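Local atomic coordinates of ABC transporter periplasmic-binding protein YtfQ (Mycobacterium smegmatis, PDB entry 6HB0), a protein that probably binds carbohydrate, with L-arabinofuranose as the likely sugar, as the periplasmic receptor of an ABC transporter. Residues A[196-199]-A[200-204]. Sequence-based numbering, arbitrary orientation.
Sequences QVME and AFLKS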
loop_
_atom_site.group_PDB
_atom_site.type_symbol
_atom_site.label_atom_id
_atom_site.label_comp_id
_atom_site.label_asym_id
_atom_site.label_seq_id
_atom_site.Cartn_x
_atom_site.Cartn_y
_atom_site.Cartn_z
ATOM N N GLN A 196 -4.179 -22.765 4.495
ATOM C CA GLN A 196 -4.994 -23.442 5.528
ATOM C C GLN A 196 -6.464 -23.014 5.468
ATOM O O GLN A 196 -7.361 -23.842 5.559
ATOM C CB GLN A 196 -4.405 -23.147 6.884
ATOM C CG GLN A 196 -5.261 -23.523 8.086
ATOM C CD GLN A 196 -4.470 -23.435 9.375
ATOM O OE1 GLN A 196 -3.290 -23.783 9.401
ATOM N NE2 GLN A 196 -5.112 -22.994 10.446
ATOM N N VAL A 197 -6.703 -21.712 5.291
ATOM C CA VAL A 197 -8.048 -21.205 5.243
ATOM C C VAL A 197 -8.727 -21.604 3.943
ATOM O O VAL A 197 -9.896 -21.932 3.947
ATOM C CB VAL A 197 -8.073 -19.682 5.403
ATOM C CG1 VAL A 197 -9.467 -19.152 5.128
ATOM C CG2 VAL A 197 -7.603 -19.340 6.825
ATOM N N MET A 198 -7.997 -21.555 2.829
ATOM C CA MET A 198 -8.572 -22.009 1.586
ATOM C C MET A 198 -8.957 -23.501 1.659
ATOM O O MET A 198 -9.970 -23.914 1.065
ATOM C CB MET A 198 -7.591 -21.790 0.429
ATOM C CG MET A 198 -8.227 -21.988 -0.932
ATOM S SD MET A 198 -9.419 -20.743 -1.322
ATOM C CE MET A 198 -10.420 -21.566 -2.557
ATOM N N GLU A 199 -8.147 -24.320 2.320
ATOM C CA GLU A 199 -8.522 -25.747 2.507
ATOM C C GLU A 199 -9.846 -25.812 3.221
ATOM O O GLU A 199 -10.743 -26.557 2.830
ATOM C CB GLU A 199 -7.467 -26.542 3.311
ATOM C CG GLU A 199 -6.161 -26.864 2.571
ATOM C CD GLU A 199 -4.981 -27.164 3.539
ATOM O OE1 GLU A 199 -5.222 -27.421 4.764
ATOM O OE2 GLU A 199 -3.804 -27.141 3.084
ATOM N N ALA A 200 -9.989 -25.018 4.272
ATOM C CA ALA A 200 -11.222 -25.002 5.037
ATOM C C ALA A 200 -12.405 -24.572 4.167
ATOM O O ALA A 200 -13.485 -25.110 4.284
ATOM C CB ALA A 200 -11.111 -24.069 6.220
ATOM N N PHE A 201 -12.206 -23.558 3.335
ATOM C CA PHE A 201 -13.263 -23.060 2.476
ATOM C C PHE A 201 -13.700 -24.151 1.472
ATOM O O PHE A 201 -14.889 -24.289 1.180
ATOM C CB PHE A 201 -12.795 -21.836 1.681
ATOM C CG PHE A 201 -12.669 -20.567 2.462
ATOM C CD1 PHE A 201 -13.247 -20.401 3.712
ATOM C CD2 PHE A 201 -12.014 -19.490 1.901
ATOM C CE1 PHE A 201 -13.200 -19.210 4.374
ATOM C CE2 PHE A 201 -11.933 -18.293 2.580
ATOM C CZ PHE A 201 -12.555 -18.146 3.805
ATOM N N LEU A 202 -12.738 -24.829 0.882
ATOM C CA LEU A 202 -12.981 -25.911 -0.069
ATOM C C LEU A 202 -13.793 -27.052 0.576
ATOM O O LEU A 202 -14.554 -27.730 -0.103
ATOM C CB LEU A 202 -11.677 -26.466 -0.619
ATOM C CG LEU A 202 -10.940 -25.540 -1.623
ATOM C CD1 LEU A 202 -9.466 -25.939 -1.727
ATOM C CD2 LEU A 202 -11.593 -25.518 -2.991
ATOM N N LYS A 203 -13.619 -27.252 1.873
ATOM C CA LYS A 203 -14.390 -28.251 2.607
ATOM C C LYS A 203 -15.797 -27.788 2.934
ATOM O O LYS A 203 -16.725 -28.573 2.833
ATOM C CB LYS A 203 -13.660 -28.679 3.896
ATOM C CG LYS A 203 -12.636 -29.766 3.656
ATOM C CD LYS A 203 -11.651 -29.877 4.814
ATOM C CE LYS A 203 -10.411 -30.674 4.420
ATOM N NZ LYS A 203 -9.185 -30.117 5.050
ATOM N N SER A 204 -15.952 -26.519 3.306
ATOM C CA SER A 204 -17.207 -25.989 3.823
ATOM C C SER A 204 -18.125 -25.412 2.730
ATOM O O SER A 204 -19.306 -25.246 2.944
ATOM C CB SER A 204 -16.917 -24.886 4.835
ATOM O OG SER A 204 -16.590 -23.682 4.155
#
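Val197 lays its CG1 methyl over one face of the Phe201 ring, a CH-pi contact with CG1 3.7 Å from the ring centroid and shifted toward the CZ side, where CG1 and Phe201 CZ are 3.5 Å apart. CG1 stands anti to the backbone N (chi1 171°), which carries that methyl forward along the helix to the ring one turn on. The carbonyl oxygen Val197 O lies over a face of the ring too, 3.4 Å from Phe201 CG. On the neighbouring flank of the helix, Met198 bends at chi2 (68°) and brings its CE to 4.1 Å from Leu202 CG, while Met198 SD lies 4.3 Å from Phe201 CD2, a loose apolar approach. On the outer side, Glu199 and Lys203 are one turn apart, but OE1 and NZ stay 4.8 Å from each other, a loose pairing of opposite charges at most. Beneath these side chains run the i to i+4 backbone bonds, among them Leu202 N to Met198 O at 2.9 Å. Val197 and Phe201 face strands 148-154 and 179-186, whereas Met198 packs on helix 216-228. This is the last part of amphipathic helix 191-204, packed on the 179-186 edge of the mixed sheet in one alpha/beta lobe of a periplasmic binding protein.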